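Local coordinates for cation-transporting ATPase, E1-E2 family protein (Streptococcus pneumoniae, PDB 4F2F) that probably exports copper(I) across the membrane at the cost of ATP, and binds two copper(I) ions in its cupredoxin-fold metal-binding domain, at residues Ala21-Tyr25 with Asn49-Glu53; Phe42-Pro47 with Ile65-Glu69; Phe56-Ile61 with Val72-Thr76. All blocks are in the same frame, centred on the assembly; numbering follows the deposited sequence.

Interaction 1 of 3, residues Ala21-Tyr25 with Asn49-Glu53; sequences AEKGY and NCYKE. With CU1 (copper (I) ion), chain B; CU1 (copper (I) ion), chain C.
Tyr51 reaches from the loop that carries Cys50 in this cupredoxin fold to the turn 21-25, which links strands 14-21 and 25-26, and carries nearly all of the contact. The polar tie is a single hydrogen bond: Gly24 N donates to Tyr51 OH over 2.9 Å, with an N-H...O angle of 157°. The backbone angles of Gly24 are ones at which a CB would press on the preceding carbonyl O, and the turn is closed on itself by the backbone bond from Glu22 N to Gly24 O.

The aromatic part is a T-shaped pair. Tyr51 turns its ring edge to the face of Tyr25, the planes standing at 75° and the centroids 5.8 Å apart, while the two side chains run past each other in opposite directions. The CD1 corner of Tyr51 is the touching point; it lies 4.2 Å from Tyr25 CZ and 3.9 Å from Ala21 CB. Tyr51 CG is anti to its own carbonyl carbon (chi1 -58°), which sends the ring out to the turn. Phe85 adds a second edge-to-face partner to Tyr25.

One water joins the far end of Tyr25 to the other backbone. It lies in the ring plane, accepts from Tyr25 OH and donates to the carbonyl oxygens of Tyr51 and Glu53.

The residue just before Tyr51 carries the metal bonds. Cys50 SG bridges the two copper(I) ions. Cys87 completes one site, and Met89 and Met91 contribute to the other. The copper shared with Cys87 is also met by the backbone, at 2.2 Å from Cys50 O.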
loop_
_atom_site.group_PDB
_atom_site.type_symbol
_atom_site.label_atom_id
_atom_site.label_comp_id
_atom_site.label_asym_id
_atom_site.label_seq_id
_atom_site.Cartn_x
_atom_site.Cartn_y
_atom_site.Cartn_z
ATOM N N ALA A 21 -5.152 -5.224 -6.363
ATOM C CA ALA A 21 -5.630 -6.266 -5.466
ATOM C C ALA A 21 -6.353 -7.347 -6.262
ATOM O O ALA A 21 -7.487 -7.154 -6.706
ATOM C CB ALA A 21 -6.544 -5.680 -4.399
ATOM N N GLU A 22 -5.679 -8.476 -6.448
ATOM C CA GLU A 22 -6.233 -9.611 -7.178
ATOM C C GLU A 22 -5.280 -10.786 -7.045
ATOM O O GLU A 22 -4.159 -10.741 -7.556
ATOM C CB GLU A 22 -6.431 -9.269 -8.654
ATOM C CG GLU A 22 -7.008 -10.415 -9.469
ATOM C CD GLU A 22 -7.239 -10.047 -10.920
ATOM O OE1 GLU A 22 -6.607 -9.083 -11.401
ATOM O OE2 GLU A 22 -8.058 -10.721 -11.580
ATOM N N LYS A 23 -5.722 -11.834 -6.358
ATOM C CA LYS A 23 -4.842 -12.948 -6.037
ATOM C C LYS A 23 -3.600 -12.405 -5.340
ATOM O O LYS A 23 -2.472 -12.619 -5.787
ATOM C CB LYS A 23 -4.464 -13.714 -7.305
ATOM C CG LYS A 23 -5.656 -14.312 -8.038
ATOM C CD LYS A 23 -6.384 -15.321 -7.163
ATOM C CE LYS A 23 -7.513 -15.998 -7.919
ATOM N NZ LYS A 23 -8.109 -17.119 -7.137
ATOM N N GLY A 24 -3.826 -11.692 -4.241
ATOM C CA GLY A 24 -2.759 -11.009 -3.534
ATOM C C GLY A 24 -2.628 -9.571 -3.994
ATOM O O GLY A 24 -3.345 -9.128 -4.895
ATOM N N TYR A 25 -1.715 -8.834 -3.374
ATOM C CA TYR A 25 -1.432 -7.472 -3.799
ATOM C C TYR A 25 -0.231 -7.458 -4.735
ATOM O O TYR A 25 0.734 -8.192 -4.526
ATOM C CB TYR A 25 -1.177 -6.571 -2.592
ATOM C CG TYR A 25 -2.392 -6.371 -1.716
ATOM C CD1 TYR A 25 -3.433 -5.547 -2.120
ATOM C CD2 TYR A 25 -2.496 -7.002 -0.484
ATOM C CE1 TYR A 25 -4.549 -5.359 -1.320
ATOM C CE2 TYR A 25 -3.608 -6.820 0.321
ATOM C CZ TYR A 25 -4.629 -5.997 -0.103
ATOM O OH TYR A 25 -5.735 -5.817 0.695
ATOM N N ASN A 49 -14.699 -10.504 -1.087
ATOM C CA ASN A 49 -14.718 -9.569 0.032
ATOM C C ASN A 49 -13.514 -9.687 0.966
ATOM O O ASN A 49 -13.392 -8.922 1.923
ATOM C CB ASN A 49 -16.025 -9.664 0.822
ATOM C CG ASN A 49 -17.063 -8.669 0.342
ATOM O OD1 ASN A 49 -16.776 -7.805 -0.487
ATOM N ND2 ASN A 49 -18.278 -8.785 0.864
ATOM N N CYS A 50 -12.619 -10.628 0.688
ATOM C CA CYS A 50 -11.369 -10.696 1.436
ATOM C C CYS A 50 -10.603 -9.388 1.250
ATOM O O CYS A 50 -9.789 -9.006 2.090
ATOM C CB CYS A 50 -10.525 -11.888 0.974
ATOM S SG CYS A 50 -9.110 -12.280 2.031
ATOM N N TYR A 51 -10.900 -8.691 0.153
ATOM C CA TYR A 51 -10.201 -7.459 -0.209
ATOM C C TYR A 51 -11.064 -6.205 -0.056
ATOM O O TYR A 51 -10.760 -5.171 -0.653
ATOM C CB TYR A 51 -9.699 -7.545 -1.655
ATOM C CG TYR A 51 -8.772 -8.709 -1.926
ATOM C CD1 TYR A 51 -7.395 -8.542 -1.903
ATOM C CD2 TYR A 51 -9.273 -9.972 -2.215
ATOM C CE1 TYR A 51 -6.544 -9.601 -2.156
ATOM C CE2 TYR A 51 -8.431 -11.034 -2.469
ATOM C CZ TYR A 51 -7.067 -10.845 -2.437
ATOM O OH TYR A 51 -6.224 -11.905 -2.688
ATOM N N LYS A 52 -12.126 -6.280 0.742
ATOM C CA LYS A 52 -13.056 -5.152 0.846
ATOM C C LYS A 52 -12.516 -3.997 1.689
ATOM O O LYS A 52 -13.110 -2.920 1.719
ATOM C CB LYS A 52 -14.418 -5.600 1.385
ATOM C CG LYS A 52 -14.456 -5.879 2.881
ATOM C CD LYS A 52 -15.869 -6.233 3.331
ATOM C CE LYS A 52 -15.965 -6.278 4.845
ATOM N NZ LYS A 52 -17.350 -6.590 5.297
ATOM N N GLU A 53 -11.397 -4.221 2.367
ATOM C CA GLU A 53 -10.780 -3.184 3.190
ATOM C C GLU A 53 -9.265 -3.163 3.028
ATOM O O GLU A 53 -8.650 -4.177 2.697
ATOM C CB GLU A 53 -11.166 -3.361 4.664
ATOM C CG GLU A 53 -12.615 -2.997 4.962
ATOM C CD GLU A 53 -13.147 -3.665 6.215
ATOM O OE1 GLU A 53 -12.371 -4.358 6.905
ATOM O OE2 GLU A 53 -14.352 -3.499 6.505
HETATM CU CU CU1 B . -8.326 -10.443 2.856
HETATM CU CU CU1 C . -10.049 -12.964 3.930
HETATM O O HOH W 1 -7.993 -4.553 -0.051
#

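Interaction 2 of 3, residues Phe42-Pro47 with Ile65-Glu69; sequences FHRATP and IGVDE
Arg44 lies stretched along the turn 65-69, and its guanidinium ends with Ile65 O at its edge and Val67 over one face. The chain leaves with CG anti to the backbone N (chi1 180°) and stays extended as far as NE, which carries the head past the Gly66 carbonyl. There NH1 donates to Ile65 O over 2.8 Å, the acceptor lying in the guanidinium plane and the donor in the carbonyl plane. Val67 crosses the arginine at a slant and sets CG2 3.6 Å from Arg44 NH2, toward the rim. NE, in turn, donates to Thr46 O and NH2 to Asn49 OD1, so bonds in several directions fix the rotation of the head.

On the same face of the strand, Ile65 CD1 lies against the CB of Arg44 and 3.5 Å from Phe42 O. From the other face the His43 ring turns toward Asp68 and Glu69, with Asp68 O in its plane and CD2 3.5 Å from Glu69 O.

Two backbone bonds join the segments: Arg44 N donates to Glu69 O (3.1 Å) and Asp68 N to Arg44 O (2.8 Å). Within the turn Glu69 N donates to Gly66 O, and Glu69 OE1 accepts from Gly66 N. The result is a type II beta turn spanning Gly66 to Glu69, docked on the end of strand 38-44 where that strand runs into the Cys50 loop of the cupredoxin fold.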
loop_
_atom_site.group_PDB
_atom_site.type_symbol
_atom_site.label_atom_id
_atom_site.label_comp_id
_atom_site.label_asym_id
_atom_site.label_seq_id
_atom_site.Cartn_x
_atom_site.Cartn_y
_atom_site.Cartn_z
ATOM N N PHE A 42 -4.780 1.948 -4.497
ATOM C CA PHE A 42 -5.193 0.553 -4.572
ATOM C C PHE A 42 -6.355 0.396 -5.544
ATOM O O PHE A 42 -7.315 1.163 -5.502
ATOM C CB PHE A 42 -5.639 0.061 -3.195
ATOM C CG PHE A 42 -4.507 -0.227 -2.248
ATOM C CD1 PHE A 42 -3.885 0.799 -1.553
ATOM C CD2 PHE A 42 -4.083 -1.526 -2.034
ATOM C CE1 PHE A 42 -2.849 0.531 -0.674
ATOM C CE2 PHE A 42 -3.050 -1.797 -1.155
ATOM C CZ PHE A 42 -2.433 -0.767 -0.475
ATOM N N HIS A 43 -6.271 -0.598 -6.417
ATOM C CA HIS A 43 -7.399 -0.949 -7.273
ATOM C C HIS A 43 -7.894 -2.339 -6.915
ATOM O O HIS A 43 -7.148 -3.313 -7.013
ATOM C CB HIS A 43 -7.010 -0.900 -8.752
ATOM C CG HIS A 43 -8.093 -1.367 -9.676
ATOM N ND1 HIS A 43 -7.892 -2.351 -10.619
ATOM C CD2 HIS A 43 -9.388 -0.991 -9.791
ATOM C CE1 HIS A 43 -9.018 -2.558 -11.282
ATOM N NE2 HIS A 43 -9.940 -1.746 -10.798
ATOM N N ARG A 44 -9.153 -2.435 -6.497
ATOM C CA ARG A 44 -9.731 -3.734 -6.175
ATOM C C ARG A 44 -10.279 -4.409 -7.427
ATOM O O ARG A 44 -11.357 -4.061 -7.911
ATOM C CB ARG A 44 -10.825 -3.601 -5.118
ATOM C CG ARG A 44 -11.464 -4.928 -4.750
ATOM C CD ARG A 44 -12.497 -4.777 -3.651
ATOM N NE ARG A 44 -13.328 -5.974 -3.556
ATOM C CZ ARG A 44 -14.440 -6.065 -2.835
ATOM N NH1 ARG A 44 -14.864 -5.030 -2.127
ATOM N NH2 ARG A 44 -15.130 -7.197 -2.827
ATOM N N ALA A 45 -9.534 -5.383 -7.940
ATOM C CA ALA A 45 -9.885 -6.050 -9.188
ATOM C C ALA A 45 -10.502 -7.425 -8.964
ATOM O O ALA A 45 -10.515 -8.260 -9.869
ATOM C CB ALA A 45 -8.661 -6.166 -10.080
ATOM N N THR A 46 -11.013 -7.661 -7.761
ATOM C CA THR A 46 -11.630 -8.940 -7.439
ATOM C C THR A 46 -12.933 -8.740 -6.677
ATOM O O THR A 46 -13.032 -7.846 -5.837
ATOM C CB THR A 46 -10.683 -9.830 -6.612
ATOM O OG1 THR A 46 -11.403 -10.966 -6.118
ATOM C CG2 THR A 46 -10.110 -9.051 -5.439
ATOM N N PRO A 47 -13.946 -9.567 -6.976
ATOM C CA PRO A 47 -15.215 -9.494 -6.247
ATOM C C PRO A 47 -15.152 -10.160 -4.873
ATOM O O PRO A 47 -16.138 -10.124 -4.142
ATOM C CB PRO A 47 -16.184 -10.253 -7.159
ATOM C CG PRO A 47 -15.323 -11.202 -7.905
ATOM C CD PRO A 47 -14.013 -10.500 -8.114
ATOM N N ILE A 65 -12.990 -0.456 0.330
ATOM C CA ILE A 65 -12.817 -0.306 -1.105
ATOM C C ILE A 65 -13.759 -1.257 -1.837
ATOM O O ILE A 65 -13.787 -2.457 -1.560
ATOM C CB ILE A 65 -11.338 -0.513 -1.536
ATOM C CG1 ILE A 65 -11.170 -0.264 -3.040
ATOM C CG2 ILE A 65 -10.833 -1.892 -1.135
ATOM C CD1 ILE A 65 -9.726 -0.296 -3.507
ATOM N N GLY A 66 -14.544 -0.703 -2.754
ATOM C CA GLY A 66 -15.551 -1.467 -3.463
ATOM C C GLY A 66 -14.988 -2.190 -4.668
ATOM O O GLY A 66 -13.876 -1.905 -5.114
ATOM N N VAL A 67 -15.761 -3.132 -5.196
ATOM C CA VAL A 67 -15.359 -3.878 -6.378
ATOM C C VAL A 67 -15.087 -2.930 -7.541
ATOM O O VAL A 67 -15.911 -2.072 -7.862
ATOM C CB VAL A 67 -16.439 -4.892 -6.789
ATOM C CG1 VAL A 67 -15.913 -5.819 -7.875
ATOM C CG2 VAL A 67 -16.900 -5.691 -5.580
ATOM N N ASP A 68 -13.920 -3.089 -8.160
ATOM C CA ASP A 68 -13.514 -2.274 -9.306
ATOM C C ASP A 68 -13.344 -0.795 -8.970
ATOM O O ASP A 68 -13.311 0.047 -9.867
ATOM C CB ASP A 68 -14.497 -2.436 -10.470
ATOM C CG ASP A 68 -14.519 -3.847 -11.020
ATOM O OD1 ASP A 68 -13.545 -4.595 -10.792
ATOM O OD2 ASP A 68 -15.511 -4.206 -11.687
ATOM N N GLU A 69 -13.229 -0.480 -7.685
ATOM C CA GLU A 69 -12.974 0.895 -7.271
ATOM C C GLU A 69 -11.486 1.112 -7.012
ATOM O O GLU A 69 -10.732 0.157 -6.819
ATOM C CB GLU A 69 -13.787 1.254 -6.022
ATOM C CG GLU A 69 -13.681 2.724 -5.623
ATOM C CD GLU A 69 -14.370 3.038 -4.307
ATOM O OE1 GLU A 69 -14.612 2.105 -3.512
ATOM O OE2 GLU A 69 -14.669 4.226 -4.067
#

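Interaction 3 of 3, residues Phe56-Ile61 with Val72-Thr76; sequences FEEEGI and VIRFT
Ile73 and Phe75 of strand 70-75 pack against Phe56, Glu59 and Ile61, which lie on the tight connection between strands 53-56 and 61-64 of the cupredoxin beta sandwich. No hydrogen bond joins the two segments directly; the contact is mostly apolar, with the Glu59 carboxylate stacked on Phe75 and two waters at the outer end. The connection itself is held by Phe56 O, which accepts from Glu59 N and Ile61 N on opposite faces of its plane; Gly60 and Ile61 face Phe56 as a G1 beta bulge.

Ile73 comes first. Its CG2 methyl lies over one face of the Phe56 ring, 4.3 Å from the centroid and offset toward the rim, a CH-pi contact. The same methyl meets Ile61 CD1 at 3.8 Å, the two isoleucines lying alongside each other and pointing opposite ways. At Arg74 the side chain turns away from the connection, but the backbone still takes part, Ile61 CD1 lying against Arg74 O.

Phe75 follows. Its CG sits between the backbone N and the carbonyl carbon (chi1 65°), which lays the ring beside the connection. One face receives Glu59: CG stands over the ring centre, 3.8 Å from the centroid, and the carboxylate plane is nearly parallel to the ring, 12° from it. The bend of Glu59 at chi2 folds the carboxylate back over the CD2 side. Farther round the ring, Phe75 CE1 meets Phe56 CD1 at 3.7 Å; these two rings are inclined at 56°. Tyr96 meets both phenylalanines, and Phe85 lies nearly parallel to Phe56, extending the aromatic cluster into the core.

At Thr76 one water lies 2.9 Å from Glu59 OE1 and 2.9 Å from Thr76 O.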
loop_
_atom_site.group_PDB
_atom_site.type_symbol
_atom_site.label_atom_id
_atom_site.label_comp_id
_atom_site.label_asym_id
_atom_site.label_seq_id
_atom_site.Cartn_x
_atom_site.Cartn_y
_atom_site.Cartn_z
ATOM N N PHE A 56 -3.606 -0.168 7.046
ATOM C CA PHE A 56 -2.262 0.272 7.405
ATOM C C PHE A 56 -2.268 0.556 8.905
ATOM O O PHE A 56 -2.429 1.699 9.330
ATOM C CB PHE A 56 -1.879 1.540 6.631
ATOM C CG PHE A 56 -1.452 1.291 5.203
ATOM C CD1 PHE A 56 -0.136 1.498 4.819
ATOM C CD2 PHE A 56 -2.362 0.871 4.244
ATOM C CE1 PHE A 56 0.268 1.281 3.512
ATOM C CE2 PHE A 56 -1.964 0.653 2.932
ATOM C CZ PHE A 56 -0.648 0.860 2.566
ATOM N N GLU A 57 -2.104 -0.498 9.699
ATOM C CA GLU A 57 -2.317 -0.430 11.142
ATOM C C GLU A 57 -1.464 0.638 11.823
ATOM O O GLU A 57 -1.934 1.339 12.719
ATOM C CB GLU A 57 -2.043 -1.796 11.783
ATOM C CG GLU A 57 -2.479 -1.917 13.236
ATOM C CD GLU A 57 -3.897 -2.431 13.380
ATOM O OE1 GLU A 57 -4.144 -3.607 13.032
ATOM O OE2 GLU A 57 -4.769 -1.659 13.832
ATOM N N GLU A 58 -0.214 0.761 11.397
ATOM C CA GLU A 58 0.722 1.661 12.060
ATOM C C GLU A 58 0.454 3.126 11.729
ATOM O O GLU A 58 1.000 4.021 12.371
ATOM C CB GLU A 58 2.153 1.281 11.699
ATOM C CG GLU A 58 2.413 -0.203 11.846
ATOM C CD GLU A 58 3.790 -0.601 11.380
ATOM O OE1 GLU A 58 4.755 0.127 11.690
ATOM O OE2 GLU A 58 3.906 -1.644 10.702
ATOM N N GLU A 59 -0.388 3.363 10.729
ATOM C CA GLU A 59 -0.793 4.715 10.370
ATOM C C GLU A 59 -2.222 4.988 10.824
ATOM O O GLU A 59 -2.750 6.077 10.613
ATOM C CB GLU A 59 -0.657 4.929 8.859
ATOM C CG GLU A 59 0.772 4.864 8.356
ATOM C CD GLU A 59 1.632 5.991 8.899
ATOM O OE1 GLU A 59 1.081 7.068 9.206
ATOM O OE2 GLU A 59 2.860 5.799 9.022
ATOM N N GLY A 60 -2.842 3.992 11.451
ATOM C CA GLY A 60 -4.207 4.119 11.930
ATOM C C GLY A 60 -5.203 4.196 10.790
ATOM O O GLY A 60 -6.295 4.749 10.935
ATOM N N ILE A 61 -4.821 3.634 9.649
ATOM C CA ILE A 61 -5.648 3.687 8.451
ATOM C C ILE A 61 -6.397 2.376 8.231
ATOM O O ILE A 61 -5.806 1.296 8.249
ATOM C CB ILE A 61 -4.807 4.026 7.204
ATOM C CG1 ILE A 61 -4.275 5.459 7.306
ATOM C CG2 ILE A 61 -5.626 3.847 5.927
ATOM C CD1 ILE A 61 -3.301 5.837 6.212
ATOM N N VAL A 72 -7.223 5.985 -2.829
ATOM C CA VAL A 72 -5.890 6.509 -2.573
ATOM C C VAL A 72 -5.628 6.552 -1.073
ATOM O O VAL A 72 -6.323 7.252 -0.336
ATOM C CB VAL A 72 -5.710 7.924 -3.160
ATOM C CG1 VAL A 72 -4.298 8.437 -2.900
ATOM C CG2 VAL A 72 -6.012 7.926 -4.649
ATOM N N ILE A 73 -4.627 5.801 -0.626
ATOM C CA ILE A 73 -4.216 5.835 0.771
ATOM C C ILE A 73 -3.125 6.886 0.940
ATOM O O ILE A 73 -2.069 6.796 0.312
ATOM C CB ILE A 73 -3.688 4.466 1.234
ATOM C CG1 ILE A 73 -4.751 3.384 1.024
ATOM C CG2 ILE A 73 -3.250 4.530 2.690
ATOM C CD1 ILE A 73 -6.014 3.588 1.836
ATOM N N ARG A 74 -3.382 7.888 1.776
ATOM C CA ARG A 74 -2.445 8.998 1.923
ATOM C C ARG A 74 -1.860 9.124 3.325
ATOM O O ARG A 74 -2.583 9.154 4.320
ATOM C CB ARG A 74 -3.104 10.322 1.534
ATOM C CG ARG A 74 -3.442 10.443 0.062
ATOM C CD ARG A 74 -3.876 11.860 -0.265
ATOM N NE ARG A 74 -2.885 12.834 0.181
ATOM C CZ ARG A 74 -3.145 13.855 0.992
ATOM N NH1 ARG A 74 -4.375 14.052 1.445
ATOM N NH2 ARG A 74 -2.173 14.684 1.343
ATOM N N PHE A 75 -0.537 9.196 3.387
ATOM C CA PHE A 75 0.164 9.513 4.622
ATOM C C PHE A 75 1.598 9.924 4.319
ATOM O O PHE A 75 2.100 9.698 3.217
ATOM C CB PHE A 75 0.102 8.345 5.623
ATOM C CG PHE A 75 0.811 7.091 5.168
ATOM C CD1 PHE A 75 0.144 6.125 4.426
ATOM C CD2 PHE A 75 2.133 6.864 5.515
ATOM C CE1 PHE A 75 0.792 4.967 4.022
ATOM C CE2 PHE A 75 2.785 5.711 5.115
ATOM C CZ PHE A 75 2.115 4.762 4.368
ATOM N N THR A 76 2.245 10.555 5.290
ATOM C CA THR A 76 3.649 10.904 5.159
ATOM C C THR A 76 4.451 10.012 6.095
ATOM O O THR A 76 4.404 10.181 7.313
ATOM C CB THR A 76 3.896 12.387 5.495
ATOM O OG1 THR A 76 3.075 13.211 4.658
ATOM C CG2 THR A 76 5.361 12.753 5.280
HETATM O O HOH W 2 4.391 7.819 9.837
HETATM O O HOH W 3 2.025 9.750 8.988
#

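How the interactions relate
From the N terminus, the turn 21-25 after strand 14-21 meets the Cys50 loop 49-53, so interaction 1 closes a loop that contains strand 38-44. Interaction 2 opens on that strand, within this loop, and closes beyond it at 65-69; the two cross. They also touch, through Lys52 O with Ile65 N and Ala21 N with His43 O, and together tie the ends of strands 14-21 and 38-44 to the Cys50 loop. Interaction 3 opens at 56-61, inside the loop of interaction 2, and closes at 72-76, crossing it as well; interaction 1 precedes it in series. Phe42 packs on both Phe56 and Ile73, linking interactions 2 and 3 through the core, about 18 Å between centres.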